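Local coordinates for protein cysteine hydrolase (Vibrio cholerae, PDB 6V98) that serves as a type VI secretion effector and probably acts as a papain-like cysteine hydrolase against rival bacterial cells, at residues S94-V99 with N197-S202; V99-S104 with Y192-N197. One frame throughout, in Å; residues are numbered along the deposited sequence.

Contact 1: S94-V99 with N197-S202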
loop_
_atom_site.group_PDB
_atom_site.type_symbol
_atom_site.label_atom_id
_atom_site.label_comp_id
_atom_site.label_asym_id
_atom_site.label_seq_id
_atom_site.Cartn_x
_atom_site.Cartn_y
_atom_site.Cartn_z
ATOM N N SER A 94 4.655 14.941 11.240
ATOM C CA SER A 94 3.268 15.397 11.336
ATOM C C SER A 94 2.509 15.172 10.033
ATOM O O SER A 94 1.350 14.737 10.052
ATOM C CB SER A 94 3.223 16.876 11.730
ATOM O OG SER A 94 4.137 17.631 10.960
ATOM N N SER A 95 3.142 15.460 8.890
ATOM C CA SER A 95 2.429 15.336 7.623
ATOM C C SER A 95 2.204 13.879 7.255
ATOM O O SER A 95 1.191 13.551 6.629
ATOM C CB SER A 95 3.183 16.066 6.509
ATOM O OG SER A 95 4.369 15.380 6.137
ATOM N N LEU A 96 3.124 12.993 7.639
ATOM C CA LEU A 96 2.897 11.572 7.410
ATOM C C LEU A 96 1.824 11.036 8.351
ATOM O O LEU A 96 0.983 10.226 7.945
ATOM C CB LEU A 96 4.209 10.799 7.563
ATOM C CG LEU A 96 4.084 9.302 7.275
ATOM C CD1 LEU A 96 3.600 9.109 5.872
ATOM C CD2 LEU A 96 5.423 8.609 7.492
ATOM N N LEU A 97 1.818 11.499 9.607
ATOM C CA LEU A 97 0.764 11.113 10.543
ATOM C C LEU A 97 -0.620 11.451 10.000
ATOM O O LEU A 97 -1.578 10.699 10.212
ATOM C CB LEU A 97 0.961 11.812 11.897
ATOM C CG LEU A 97 1.871 11.189 12.956
ATOM C CD1 LEU A 97 2.148 12.212 14.064
ATOM C CD2 LEU A 97 1.243 9.921 13.525
ATOM N N LYS A 98 -0.755 12.594 9.325
ATOM C CA LYS A 98 -2.059 12.983 8.800
ATOM C C LYS A 98 -2.529 12.003 7.736
ATOM O O LYS A 98 -3.707 11.627 7.701
ATOM C CB LYS A 98 -1.990 14.401 8.235
ATOM C CG LYS A 98 -3.306 14.919 7.711
ATOM C CD LYS A 98 -3.177 16.358 7.277
ATOM C CE LYS A 98 -4.474 16.850 6.687
ATOM N NZ LYS A 98 -4.313 18.230 6.159
ATOM N N VAL A 99 -1.608 11.558 6.875
ATOM C CA VAL A 99 -1.937 10.584 5.839
ATOM C C VAL A 99 -2.241 9.228 6.452
ATOM O O VAL A 99 -3.148 8.522 6.002
ATOM C CB VAL A 99 -0.785 10.485 4.822
ATOM C CG1 VAL A 99 -0.997 9.294 3.864
ATOM C CG2 VAL A 99 -0.660 11.786 4.047
ATOM N N ASN A 197 -2.556 7.745 17.726
ATOM C CA ASN A 197 -2.070 8.590 16.630
ATOM C C ASN A 197 -0.574 8.833 16.759
ATOM O O ASN A 197 -0.090 9.965 16.691
ATOM C CB ASN A 197 -2.846 9.905 16.537
ATOM C CG ASN A 197 -2.690 10.590 15.173
ATOM O OD1 ASN A 197 -2.637 9.935 14.123
ATOM N ND2 ASN A 197 -2.621 11.914 15.189
ATOM N N LYS A 198 0.163 7.744 16.946
ATOM C CA LYS A 198 1.609 7.797 17.085
ATOM C C LYS A 198 2.261 6.968 15.992
ATOM O O LYS A 198 1.816 5.858 15.690
ATOM C CB LYS A 198 2.069 7.279 18.445
ATOM C CG LYS A 198 3.509 7.671 18.795
ATOM C CD LYS A 198 4.349 6.477 19.242
ATOM C CE LYS A 198 5.755 6.899 19.672
ATOM N NZ LYS A 198 6.639 7.288 18.539
ATOM N N LEU A 199 3.343 7.503 15.446
ATOM C CA LEU A 199 4.125 6.876 14.397
ATOM C C LEU A 199 5.510 6.567 14.945
ATOM O O LEU A 199 6.094 7.373 15.676
ATOM C CB LEU A 199 4.209 7.830 13.206
ATOM C CG LEU A 199 4.954 7.713 11.893
ATOM C CD1 LEU A 199 4.443 8.853 11.032
ATOM C CD2 LEU A 199 6.441 7.847 12.096
ATOM N N THR A 200 6.036 5.403 14.590
ATOM C CA THR A 200 7.391 5.016 14.939
ATOM C C THR A 200 8.041 4.458 13.686
ATOM O O THR A 200 7.495 3.544 13.063
ATOM C CB THR A 200 7.402 3.974 16.061
ATOM O OG1 THR A 200 6.675 4.475 17.192
ATOM C CG2 THR A 200 8.819 3.677 16.494
ATOM N N VAL A 201 9.178 5.017 13.300
ATOM C CA VAL A 201 9.965 4.469 12.204
ATOM C C VAL A 201 11.216 3.863 12.818
ATOM O O VAL A 201 11.802 4.438 13.746
ATOM C CB VAL A 201 10.308 5.535 11.142
ATOM C CG1 VAL A 201 11.369 5.021 10.188
ATOM C CG2 VAL A 201 9.067 5.940 10.358
ATOM N N SER A 202 11.591 2.675 12.362
ATOM C CA SER A 202 12.717 2.011 12.996
ATOM C C SER A 202 13.450 1.170 11.967
ATOM O O SER A 202 13.051 1.073 10.802
ATOM C CB SER A 202 12.260 1.171 14.192
ATOM O OG SER A 202 11.375 0.141 13.790
#
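Lys198 NZ, on a residue whose backbone lies beside Leu97 of the helix, has two partners: it donates to Leu199 O at 2.9 Å and to Thr200 OG1 at 3.1 Å. The first bond reaches the carbonyl oxygen from above its plane, 46° out of it. Together the two bonds hold the ammonium group against the strand's own backbone and Thr200, on the side turned from the helix. Leu199 points at the helix and carries most of the strand's share of the contact. Its CG stands opposite the backbone N (chi1 176°), which brings CD1 up against Leu96, where it meets CD2 of that residue at 3.7 Å with the two side chains crossing at about a right angle. Leu97, the next residue along the helix, laps the base of Leu199, with Leu97 CD2 lying 3.6 Å from Leu199 CB. The same methyl also reaches the start of the strand, 3.4 Å from Asn197 O, and Asn197 OD1 beside it accepts from Tyr192 OH. Helix and strand run 115° apart, their axes 9.0 Å from each other at closest approach. Asn197, with left-handed backbone angles, and Lys198 both face Asp193, forming a G1 beta bulge that opens the last strand of an antiparallel sheet flanked by helix 93-107.

Contact 2: V99-S104 with Y192-N197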
loop_
_atom_site.group_PDB
_atom_site.type_symbol
_atom_site.label_atom_id
_atom_site.label_comp_id
_atom_site.label_asym_id
_atom_site.label_seq_id
_atom_site.Cartn_x
_atom_site.Cartn_y
_atom_site.Cartn_z
ATOM N N VAL A 99 -1.608 11.558 6.875
ATOM C CA VAL A 99 -1.937 10.584 5.839
ATOM C C VAL A 99 -2.241 9.228 6.452
ATOM O O VAL A 99 -3.148 8.522 6.002
ATOM C CB VAL A 99 -0.785 10.485 4.822
ATOM C CG1 VAL A 99 -0.997 9.294 3.864
ATOM C CG2 VAL A 99 -0.660 11.786 4.047
ATOM N N LEU A 100 -1.462 8.818 7.458
ATOM C CA LEU A 100 -1.673 7.498 8.037
ATOM C C LEU A 100 -3.035 7.427 8.710
ATOM O O LEU A 100 -3.766 6.442 8.556
ATOM C CB LEU A 100 -0.551 7.168 9.018
ATOM C CG LEU A 100 0.827 6.947 8.361
ATOM C CD1 LEU A 100 1.907 6.701 9.412
ATOM C CD2 LEU A 100 0.780 5.789 7.335
ATOM N N LYS A 101 -3.401 8.475 9.448
ATOM C CA LYS A 101 -4.734 8.521 10.037
ATOM C C LYS A 101 -5.820 8.445 8.964
ATOM O O LYS A 101 -6.828 7.748 9.138
ATOM C CB LYS A 101 -4.890 9.795 10.857
ATOM C CG LYS A 101 -6.059 9.749 11.801
ATOM C CD LYS A 101 -6.053 10.948 12.729
ATOM C CE LYS A 101 -6.593 10.549 14.090
ATOM N NZ LYS A 101 -8.072 10.468 14.084
ATOM N N GLU A 102 -5.652 9.183 7.865
ATOM C CA GLU A 102 -6.629 9.131 6.779
ATOM C C GLU A 102 -6.780 7.710 6.258
ATOM O O GLU A 102 -7.897 7.200 6.111
ATOM C CB GLU A 102 -6.213 10.079 5.649
ATOM C CG GLU A 102 -6.361 11.574 5.998
ATOM C CD GLU A 102 -5.746 12.485 4.943
ATOM O OE1 GLU A 102 -4.901 11.998 4.175
ATOM O OE2 GLU A 102 -6.098 13.681 4.880
ATOM N N VAL A 103 -5.650 7.050 5.992
ATOM C CA VAL A 103 -5.675 5.723 5.383
ATOM C C VAL A 103 -6.276 4.706 6.343
ATOM O O VAL A 103 -7.071 3.839 5.943
ATOM C CB VAL A 103 -4.246 5.350 4.942
ATOM C CG1 VAL A 103 -4.136 3.880 4.639
ATOM C CG2 VAL A 103 -3.852 6.190 3.727
ATOM N N SER A 104 -5.936 4.813 7.629
ATOM C CA SER A 104 -6.484 3.888 8.613
ATOM C C SER A 104 -8.004 4.005 8.700
ATOM O O SER A 104 -8.710 2.989 8.762
ATOM C CB SER A 104 -5.848 4.141 9.980
ATOM O OG SER A 104 -6.432 3.283 10.935
ATOM N N TYR A 192 2.382 2.415 13.088
ATOM C CA TYR A 192 1.474 3.513 13.372
ATOM C C TYR A 192 0.302 2.971 14.169
ATOM O O TYR A 192 -0.265 1.937 13.807
ATOM C CB TYR A 192 0.972 4.187 12.085
ATOM C CG TYR A 192 -0.206 5.103 12.314
ATOM C CD1 TYR A 192 -0.027 6.383 12.820
ATOM C CD2 TYR A 192 -1.505 4.693 12.022
ATOM C CE1 TYR A 192 -1.108 7.234 13.029
ATOM C CE2 TYR A 192 -2.595 5.540 12.234
ATOM C CZ TYR A 192 -2.387 6.803 12.739
ATOM O OH TYR A 192 -3.457 7.648 12.946
ATOM N N ASP A 193 -0.054 3.654 15.249
ATOM C CA ASP A 193 -1.237 3.299 16.022
ATOM C C ASP A 193 -2.298 4.371 15.841
ATOM O O ASP A 193 -2.034 5.559 16.066
ATOM C CB ASP A 193 -0.911 3.128 17.506
ATOM C CG ASP A 193 -2.133 2.743 18.317
ATOM O OD1 ASP A 193 -2.611 1.598 18.159
ATOM O OD2 ASP A 193 -2.624 3.592 19.091
ATOM N N TYR A 194 -3.501 3.943 15.450
ATOM C CA TYR A 194 -4.575 4.888 15.171
ATOM C C TYR A 194 -5.126 5.493 16.452
ATOM O O TYR A 194 -5.393 6.700 16.511
ATOM C CB TYR A 194 -5.689 4.187 14.402
ATOM C CG TYR A 194 -6.856 5.084 14.018
ATOM C CD1 TYR A 194 -6.801 5.882 12.879
ATOM C CD2 TYR A 194 -8.015 5.110 14.778
ATOM C CE1 TYR A 194 -7.864 6.693 12.525
ATOM C CE2 TYR A 194 -9.082 5.916 14.430
ATOM C CZ TYR A 194 -9.000 6.702 13.294
ATOM O OH TYR A 194 -10.056 7.503 12.929
ATOM N N LYS A 195 -5.299 4.668 17.487
ATOM C CA LYS A 195 -5.914 5.146 18.720
ATOM C C LYS A 195 -5.051 6.203 19.395
ATOM O O LYS A 195 -5.561 7.216 19.880
ATOM C CB LYS A 195 -6.174 3.973 19.670
ATOM C CG LYS A 195 -7.512 3.288 19.460
ATOM C CD LYS A 195 -8.437 4.171 18.654
ATOM C CE LYS A 195 -9.793 3.532 18.472
ATOM N NZ LYS A 195 -10.689 4.505 17.799
ATOM N N THR A 196 -3.744 5.986 19.449
ATOM C CA THR A 196 -2.863 6.990 20.036
ATOM C C THR A 196 -2.349 8.002 19.018
ATOM O O THR A 196 -1.783 9.024 19.417
ATOM C CB THR A 196 -1.676 6.318 20.734
ATOM O OG1 THR A 196 -0.924 5.573 19.773
ATOM C CG2 THR A 196 -2.172 5.372 21.818
ATOM N N ASN A 197 -2.556 7.745 17.726
ATOM C CA ASN A 197 -2.070 8.590 16.630
ATOM C C ASN A 197 -0.574 8.833 16.759
ATOM O O ASN A 197 -0.090 9.965 16.691
ATOM C CB ASN A 197 -2.846 9.905 16.537
ATOM C CG ASN A 197 -2.690 10.590 15.173
ATOM O OD1 ASN A 197 -2.637 9.935 14.123
ATOM N ND2 ASN A 197 -2.621 11.914 15.189
#
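With CG opposite its backbone N (chi1 166°), Tyr192 lays its ring flat along the helix. The helix backbone puts Leu100 CB over that ring, and the leucine's chi1 of -69° carries CG and CD1 back to Tyr192 CB. Leu100 and Tyr192 lie antiparallel, the leucine tip by the base of the tyrosine. Leu100 CB stands 3.8 Å from the ring centroid of Tyr192, only 6° off the normal, a CH-pi contact squarely over the face; Leu100 CD1 then touches Tyr192 CB at 3.8 Å. Ser104 CB adds a looser contact at the edge of this ring.

The phenol end is held by Asn197. Tyr192 OH donates to Asn197 OD1 at 2.7 Å, tilted a little from the carbonyl plane, and the hydroxyl also lies 3.3 Å from Lys101 CB. The aliphatic part of Lys101 crosses Tyr194 at about a right angle, Lys101 CG 3.6 Å from Tyr194 CE1, while its CD rests against the amide of Asn197. Ser104 OG approaches Tyr194 CD1 at 3.3 Å. Within the turn, Asp193 OD2 takes both Thr196 N and Thr196 OG1 in an Asx motif, each donor on the anti side of the carboxylate.

Helix 93-107 thereby packs on the end of strand 188-193 and the turn leading to strand 198-202, with Leu100 and Tyr192 both also touching Ile113 of strand 113-120. No hydrogen bond spans the two segments: Tyr192 OH and Asp193 OD2 bond within the turn, and Ser104 OG bonds to Gly111 O. Cohesion between helix and turn therefore comes from dispersion and CH-pi contact, and Tyr192, with Leu100 over one face, is further oriented by its bond to Asn197 OD1.

How the contacts relate
Both contacts start on helix 93-107, which follows the early strands of the seven-stranded antiparallel sheet: residues 94-99 enter contact 1, and the next turns, 99-104, enter contact 2. The chain then passes through strand 113-120 and three helices before returning as strand 188-193. Contact 2 closes first, at 192-197, and contact 1 closes after it on edge strand 198-202, so the smaller loop sits within the larger one. The two meet where Lys198 O probably bonds Asp193 N and Leu199 CD1 packs on Leu100 CD1. Together they fasten one helix across the C-terminal hairpin at the sheet's edge.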